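Local coordinates for protein pantothenate kinase (Coxiella burnetii, PDB 3TQC) that catalyses the ATP-dependent phosphorylation of pantothenate to 4'-phosphopantothenate, the first step of coenzyme A biosynthesis, at residues Ile240-Arg253 and Met269-Asn283. Sequence-based numbering, arbitrary orientation.
With ADP (adenosine-5'-diphosphate), chain D.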
loop_
_atom_site.group_PDB
_atom_site.type_symbol
_atom_site.label_atom_id
_atom_site.label_comp_id
_atom_site.label_asym_id
_atom_site.label_seq_id
_atom_site.Cartn_x
_atom_site.Cartn_y
_atom_site.Cartn_z
ATOM N N ILE B 240 -7.666 -26.232 3.332
ATOM C CA ILE B 240 -6.754 -25.779 4.385
ATOM C C ILE B 240 -7.066 -26.524 5.685
ATOM O O ILE B 240 -6.156 -26.981 6.370
ATOM C CB ILE B 240 -6.825 -24.261 4.633
ATOM C CG1 ILE B 240 -6.633 -23.472 3.327
ATOM C CG2 ILE B 240 -5.725 -23.826 5.620
ATOM C CD1 ILE B 240 -7.031 -22.036 3.424
ATOM N N GLN B 241 -8.357 -26.658 5.994
ATOM C CA GLN B 241 -8.822 -27.427 7.137
ATOM C C GLN B 241 -8.099 -28.763 7.188
ATOM O O GLN B 241 -7.507 -29.104 8.207
ATOM C CB GLN B 241 -10.339 -27.643 7.053
ATOM C CG GLN B 241 -10.933 -28.540 8.131
ATOM C CD GLN B 241 -12.456 -28.602 8.079
ATOM O OE1 GLN B 241 -13.133 -27.599 7.830
ATOM N NE2 GLN B 241 -12.992 -29.778 8.296
ATOM N N LYS B 242 -8.126 -29.502 6.081
ATOM C CA LYS B 242 -7.443 -30.788 6.026
ATOM C C LYS B 242 -5.940 -30.645 6.264
ATOM O O LYS B 242 -5.350 -31.439 6.988
ATOM C CB LYS B 242 -7.697 -31.505 4.701
ATOM C CG LYS B 242 -7.027 -32.877 4.642
ATOM C CD LYS B 242 -7.673 -33.803 3.615
ATOM C CE LYS B 242 -6.684 -34.861 3.155
ATOM N NZ LYS B 242 -6.033 -35.536 4.309
ATOM N N TRP B 243 -5.316 -29.625 5.679
ATOM C CA TRP B 243 -3.885 -29.461 5.879
ATOM C C TRP B 243 -3.613 -29.154 7.330
ATOM O O TRP B 243 -2.630 -29.608 7.914
ATOM C CB TRP B 243 -3.327 -28.335 5.035
ATOM C CG TRP B 243 -3.421 -28.562 3.570
ATOM C CD1 TRP B 243 -3.516 -29.756 2.927
ATOM C CD2 TRP B 243 -3.388 -27.553 2.550
ATOM N NE1 TRP B 243 -3.564 -29.552 1.576
ATOM C CE2 TRP B 243 -3.489 -28.208 1.320
ATOM C CE3 TRP B 243 -3.305 -26.154 2.571
ATOM C CZ2 TRP B 243 -3.500 -27.521 0.109
ATOM C CZ3 TRP B 243 -3.323 -25.467 1.374
ATOM C CH2 TRP B 243 -3.418 -26.153 0.152
ATOM N N TYR B 244 -4.489 -28.348 7.908
ATOM C CA TYR B 244 -4.375 -28.007 9.306
ATOM C C TYR B 244 -4.530 -29.260 10.163
ATOM O O TYR B 244 -3.686 -29.539 11.005
ATOM C CB TYR B 244 -5.404 -26.953 9.696
ATOM C CG TYR B 244 -5.305 -26.635 11.145
ATOM C CD1 TYR B 244 -4.409 -25.684 11.601
ATOM C CD2 TYR B 244 -6.083 -27.309 12.074
ATOM C CE1 TYR B 244 -4.297 -25.409 12.944
ATOM C CE2 TYR B 244 -5.977 -27.036 13.410
ATOM C CZ TYR B 244 -5.078 -26.091 13.844
ATOM O OH TYR B 244 -4.967 -25.820 15.185
ATOM N N ILE B 245 -5.598 -30.021 9.938
ATOM C CA ILE B 245 -5.852 -31.196 10.758
ATOM C C ILE B 245 -4.721 -32.203 10.622
ATOM O O ILE B 245 -4.293 -32.782 11.608
ATOM C CB ILE B 245 -7.229 -31.843 10.462
ATOM C CG1 ILE B 245 -8.357 -30.917 10.932
ATOM C CG2 ILE B 245 -7.364 -33.188 11.165
ATOM C CD1 ILE B 245 -9.712 -31.262 10.344
ATOM N N ASP B 246 -4.214 -32.404 9.418
ATOM C CA ASP B 246 -3.077 -33.298 9.241
ATOM C C ASP B 246 -1.837 -32.788 9.964
ATOM O O ASP B 246 -1.146 -33.555 10.615
ATOM C CB ASP B 246 -2.772 -33.517 7.760
ATOM C CG ASP B 246 -3.807 -34.391 7.076
ATOM O OD1 ASP B 246 -4.693 -34.935 7.774
ATOM O OD2 ASP B 246 -3.725 -34.536 5.832
ATOM N N ARG B 247 -1.560 -31.500 9.874
ATOM C CA ARG B 247 -0.381 -30.954 10.550
ATOM C C ARG B 247 -0.428 -31.195 12.071
ATOM O O ARG B 247 0.576 -31.595 12.666
ATOM C CB ARG B 247 -0.207 -29.471 10.249
ATOM C CG ARG B 247 1.169 -28.933 10.630
ATOM C CD ARG B 247 1.298 -27.490 10.259
ATOM N NE ARG B 247 0.384 -26.624 11.008
ATOM C CZ ARG B 247 0.270 -25.311 10.817
ATOM N NH1 ARG B 247 1.001 -24.696 9.893
ATOM N NH2 ARG B 247 -0.576 -24.604 11.551
ATOM N N VAL B 248 -1.594 -30.977 12.682
ATOM C CA VAL B 248 -1.776 -31.255 14.110
ATOM C C VAL B 248 -1.677 -32.748 14.391
ATOM O O VAL B 248 -0.989 -33.154 15.319
ATOM C CB VAL B 248 -3.107 -30.684 14.667
ATOM C CG1 VAL B 248 -4.273 -31.127 13.832
ATOM C CG2 VAL B 248 -3.324 -31.109 16.125
ATOM N N LEU B 249 -2.344 -33.566 13.587
ATOM C CA LEU B 249 -2.209 -35.012 13.727
ATOM C C LEU B 249 -0.740 -35.426 13.635
ATOM O O LEU B 249 -0.268 -36.214 14.441
ATOM C CB LEU B 249 -3.045 -35.762 12.683
ATOM C CG LEU B 249 -4.374 -36.381 13.141
ATOM C CD1 LEU B 249 -5.093 -35.582 14.241
ATOM C CD2 LEU B 249 -5.294 -36.581 11.932
ATOM N N SER B 250 -0.019 -34.876 12.665
ATOM C CA SER B 250 1.410 -35.173 12.512
ATOM C C SER B 250 2.230 -34.863 13.773
ATOM O O SER B 250 3.060 -35.679 14.188
ATOM C CB SER B 250 1.993 -34.412 11.327
ATOM O OG SER B 250 3.389 -34.299 11.483
ATOM N N PHE B 251 2.009 -33.682 14.358
ATOM C CA PHE B 251 2.623 -33.319 15.642
ATOM C C PHE B 251 2.165 -34.240 16.778
ATOM O O PHE B 251 2.949 -34.570 17.667
ATOM C CB PHE B 251 2.285 -31.882 16.049
ATOM C CG PHE B 251 2.939 -30.819 15.206
ATOM C CD1 PHE B 251 4.271 -30.922 14.810
ATOM C CD2 PHE B 251 2.226 -29.671 14.849
ATOM C CE1 PHE B 251 4.867 -29.914 14.046
ATOM C CE2 PHE B 251 2.820 -28.672 14.074
ATOM C CZ PHE B 251 4.139 -28.796 13.677
ATOM N N TRP B 252 0.894 -34.637 16.754
ATOM C CA TRP B 252 0.356 -35.560 17.755
ATOM C C TRP B 252 1.131 -36.882 17.744
ATOM O O TRP B 252 1.288 -37.515 18.783
ATOM C CB TRP B 252 -1.148 -35.799 17.522
ATOM C CG TRP B 252 -1.773 -36.867 18.379
ATOM C CD1 TRP B 252 -2.161 -36.745 19.675
ATOM C CD2 TRP B 252 -2.106 -38.210 17.986
ATOM N NE1 TRP B 252 -2.701 -37.925 20.123
ATOM C CE2 TRP B 252 -2.682 -38.841 19.107
ATOM C CE3 TRP B 252 -1.968 -38.940 16.799
ATOM C CZ2 TRP B 252 -3.119 -40.172 19.081
ATOM C CZ3 TRP B 252 -2.403 -40.261 16.771
ATOM C CH2 TRP B 252 -2.972 -40.861 17.906
ATOM N N ARG B 253 1.623 -37.277 16.573
ATOM C CA ARG B 253 2.398 -38.507 16.431
ATOM C C ARG B 253 3.884 -38.295 16.733
ATOM O O ARG B 253 4.593 -39.255 17.002
ATOM C CB ARG B 253 2.197 -39.103 15.029
ATOM C CG ARG B 253 0.742 -39.508 14.755
ATOM C CD ARG B 253 0.591 -40.387 13.524
ATOM N NE ARG B 253 0.988 -39.673 12.321
ATOM C CZ ARG B 253 0.172 -38.978 11.530
ATOM N NH1 ARG B 253 -1.133 -38.910 11.773
ATOM N NH2 ARG B 253 0.669 -38.358 10.466
ATOM N N MET B 269 -5.579 -37.993 24.012
ATOM C CA MET B 269 -6.723 -38.186 23.112
ATOM C C MET B 269 -6.457 -39.292 22.078
ATOM O O MET B 269 -5.318 -39.486 21.635
ATOM C CB MET B 269 -7.064 -36.887 22.360
ATOM C CG MET B 269 -7.588 -35.717 23.206
ATOM S SD MET B 269 -8.000 -34.247 22.202
ATOM C CE MET B 269 -8.687 -33.184 23.468
ATOM N N SER B 270 -7.516 -39.998 21.685
ATOM C CA SER B 270 -7.464 -40.912 20.540
ATOM C C SER B 270 -7.169 -40.147 19.256
ATOM O O SER B 270 -7.433 -38.949 19.163
ATOM C CB SER B 270 -8.801 -41.639 20.375
ATOM O OG SER B 270 -9.257 -42.184 21.606
ATOM N N GLU B 271 -6.636 -40.851 18.261
ATOM C CA GLU B 271 -6.375 -40.262 16.950
ATOM C C GLU B 271 -7.619 -39.541 16.420
ATOM O O GLU B 271 -7.511 -38.468 15.820
ATOM C CB GLU B 271 -5.910 -41.338 15.951
ATOM C CG GLU B 271 -5.273 -40.787 14.654
ATOM C CD GLU B 271 -4.593 -41.866 13.801
ATOM O OE1 GLU B 271 -4.566 -43.045 14.209
ATOM O OE2 GLU B 271 -4.086 -41.539 12.708
ATOM N N THR B 272 -8.799 -40.122 16.645
ATOM C CA THR B 272 -10.043 -39.494 16.182
ATOM C C THR B 272 -10.437 -38.288 17.048
ATOM O O THR B 272 -10.908 -37.277 16.516
ATOM C CB THR B 272 -11.225 -40.475 16.157
ATOM O OG1 THR B 272 -11.560 -40.827 17.494
ATOM C CG2 THR B 272 -10.893 -41.730 15.351
ATOM N N GLU B 273 -10.259 -38.407 18.367
ATOM C CA GLU B 273 -10.545 -37.307 19.303
ATOM C C GLU B 273 -9.731 -36.040 18.993
ATOM O O GLU B 273 -10.286 -34.940 18.947
ATOM C CB GLU B 273 -10.288 -37.745 20.747
ATOM C CG GLU B 273 -11.347 -38.702 21.307
ATOM C CD GLU B 273 -11.008 -39.240 22.694
ATOM O OE1 GLU B 273 -9.808 -39.283 23.041
ATOM O OE2 GLU B 273 -11.943 -39.634 23.433
ATOM N N VAL B 274 -8.426 -36.207 18.781
ATOM C CA VAL B 274 -7.548 -35.097 18.433
ATOM C C VAL B 274 -7.931 -34.493 17.069
ATOM O O VAL B 274 -7.829 -33.281 16.868
ATOM C CB VAL B 274 -6.045 -35.521 18.445
ATOM C CG1 VAL B 274 -5.740 -36.556 17.377
ATOM C CG2 VAL B 274 -5.141 -34.313 18.262
ATOM N N ALA B 275 -8.375 -35.337 16.142
ATOM C CA ALA B 275 -8.901 -34.860 14.867
ATOM C C ALA B 275 -10.134 -33.992 15.104
ATOM O O ALA B 275 -10.228 -32.890 14.587
ATOM C CB ALA B 275 -9.243 -36.034 13.942
ATOM N N ALA B 276 -11.065 -34.492 15.904
ATOM C CA ALA B 276 -12.234 -33.714 16.282
ATOM C C ALA B 276 -11.822 -32.411 16.963
ATOM O O ALA B 276 -12.364 -31.355 16.654
ATOM C CB ALA B 276 -13.152 -34.533 17.184
ATOM N N PHE B 277 -10.858 -32.483 17.876
ATOM C CA PHE B 277 -10.315 -31.282 18.506
ATOM C C PHE B 277 -9.732 -30.310 17.485
ATOM O O PHE B 277 -9.962 -29.106 17.566
ATOM C CB PHE B 277 -9.232 -31.648 19.511
ATOM C CG PHE B 277 -8.649 -30.467 20.221
ATOM C CD1 PHE B 277 -9.301 -29.907 21.305
ATOM C CD2 PHE B 277 -7.446 -29.918 19.814
ATOM C CE1 PHE B 277 -8.765 -28.810 21.964
ATOM C CE2 PHE B 277 -6.906 -28.831 20.466
ATOM C CZ PHE B 277 -7.564 -28.276 21.543
ATOM N N ALA B 278 -8.961 -30.840 16.539
ATOM C CA ALA B 278 -8.329 -30.038 15.490
ATOM C C ALA B 278 -9.364 -29.405 14.570
ATOM O O ALA B 278 -9.216 -28.261 14.146
ATOM C CB ALA B 278 -7.378 -30.894 14.674
ATOM N N LYS B 279 -10.397 -30.170 14.248
ATOM C CA LYS B 279 -11.494 -29.683 13.425
ATOM C C LYS B 279 -12.184 -28.519 14.127
ATOM O O LYS B 279 -12.512 -27.507 13.493
ATOM C CB LYS B 279 -12.484 -30.816 13.160
ATOM C CG LYS B 279 -13.601 -30.499 12.189
ATOM C CD LYS B 279 -14.461 -31.741 11.984
ATOM C CE LYS B 279 -15.657 -31.457 11.105
ATOM N NZ LYS B 279 -15.226 -30.816 9.831
ATOM N N HIS B 280 -12.383 -28.676 15.440
ATOM C CA HIS B 280 -13.020 -27.664 16.273
ATOM C C HIS B 280 -12.220 -26.372 16.276
ATOM O O HIS B 280 -12.777 -25.301 16.043
ATOM C CB HIS B 280 -13.180 -28.169 17.711
ATOM C CG HIS B 280 -13.404 -27.077 18.705
ATOM N ND1 HIS B 280 -14.658 -26.588 18.998
ATOM C CD2 HIS B 280 -12.533 -26.355 19.450
ATOM C CE1 HIS B 280 -14.551 -25.623 19.894
ATOM N NE2 HIS B 280 -13.273 -25.459 20.182
ATOM N N VAL B 281 -10.922 -26.483 16.555
ATOM C CA VAL B 281 -10.038 -25.316 16.619
ATOM C C VAL B 281 -10.054 -24.566 15.285
ATOM O O VAL B 281 -10.207 -23.338 15.250
ATOM C CB VAL B 281 -8.597 -25.716 16.995
ATOM C CG1 VAL B 281 -7.616 -24.581 16.719
ATOM C CG2 VAL B 281 -8.525 -26.138 18.454
ATOM N N TRP B 282 -9.901 -25.311 14.193
ATOM C CA TRP B 282 -10.043 -24.751 12.854
ATOM C C TRP B 282 -11.374 -24.010 12.689
ATOM O O TRP B 282 -11.396 -22.842 12.318
ATOM C CB TRP B 282 -9.947 -25.845 11.793
ATOM C CG TRP B 282 -10.293 -25.329 10.464
ATOM C CD1 TRP B 282 -11.480 -25.473 9.814
ATOM C CD2 TRP B 282 -9.455 -24.529 9.614
ATOM N NE1 TRP B 282 -11.434 -24.818 8.612
ATOM C CE2 TRP B 282 -10.201 -24.231 8.460
ATOM C CE3 TRP B 282 -8.146 -24.043 9.718
ATOM C CZ2 TRP B 282 -9.680 -23.469 7.402
ATOM C CZ3 TRP B 282 -7.628 -23.262 8.658
ATOM C CH2 TRP B 282 -8.403 -22.988 7.527
ATOM N N ASN B 283 -12.476 -24.693 12.994
ATOM C CA ASN B 283 -13.792 -24.138 12.742
ATOM C C ASN B 283 -14.094 -22.915 13.589
ATOM O O ASN B 283 -14.670 -21.957 13.087
ATOM C CB ASN B 283 -14.882 -25.191 12.941
ATOM C CG ASN B 283 -15.123 -26.041 11.699
ATOM O OD1 ASN B 283 -15.013 -25.571 10.570
ATOM N ND2 ASN B 283 -15.493 -27.295 11.914
HETATM P PB ADP D . 1.667 -21.821 7.412
HETATM O O1B ADP D . 3.089 -21.377 7.553
HETATM O O2B ADP D . 0.857 -20.944 6.493
HETATM O O3B ADP D . 0.953 -22.114 8.712
HETATM P PA ADP D . 2.982 -24.195 6.593
HETATM O O1A ADP D . 3.948 -23.498 5.666
HETATM O O2A ADP D . 3.398 -24.636 7.960
HETATM O O3A ADP D . 1.674 -23.277 6.736
HETATM O "O5'" ADP D . 2.413 -25.474 5.851
HETATM C "C5'" ADP D . 1.188 -26.066 6.248
HETATM C "C4'" ADP D . 1.255 -27.568 6.014
HETATM O "O4'" ADP D . 1.221 -27.851 4.619
HETATM C "C3'" ADP D . 2.548 -28.169 6.524
HETATM O "O3'" ADP D . 2.262 -29.469 7.042
HETATM C "C2'" ADP D . 3.455 -28.245 5.322
HETATM O "O2'" ADP D . 4.320 -29.366 5.394
HETATM C "C1'" ADP D . 2.473 -28.392 4.179
HETATM N N9 ADP D . 2.868 -27.684 2.945
HETATM C C8 ADP D . 2.995 -26.355 2.816
HETATM N N7 ADP D . 3.340 -26.027 1.551
HETATM C C5 ADP D . 3.433 -27.170 0.867
HETATM C C6 ADP D . 3.752 -27.501 -0.519
HETATM N N6 ADP D . 4.049 -26.498 -1.382
HETATM N N1 ADP D . 3.739 -28.803 -0.857
HETATM C C2 ADP D . 3.447 -29.786 0.024
HETATM N N3 ADP D . 3.140 -29.538 1.316
HETATM C C4 ADP D . 3.119 -28.263 1.775
#
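Beside the nucleotide site of this P-loop kinase two helices pack together, with Trp282 against Ile240 and Gln241 towards one end of the contact and Trp252 towards the other. Segments 240-253 and 271-283 of the two helices run at 135° to each other, with axes 9.2 Å apart at their closest. The indole of Trp282 turns one face to the backbone of Ile240 and Gln241. Gln241 CB makes a CH-pi contact with its five-membered ring, 3.6 Å from the centroid, and Ile240 CG2 meets CH2 of Trp282 at 3.4 Å. CG of Trp282 is anti to the backbone N (chi1 171°), which carries the ring across to the other helix. Tyr244 slides past Trp282 in the opposite direction and crosses Val281 at about a right angle, its OH 3.3 Å from Val281 CG1. In the middle Ala278 CB faces Ile245 CG1 at 3.9 Å. At the far end Val274 CG1 and Glu271 CA make CH-pi contacts on the same face of Trp252, over its five- and six-membered rings.

Arg247, on the first helix, turns to ADP instead. Its NH1 donates to O3B of ADP at 2.8 Å, with a weak second bond to O2A. An arginine reaching the phosphates from a helix outside the P-loop is consistent with the lid-type arginines of P-loop kinases.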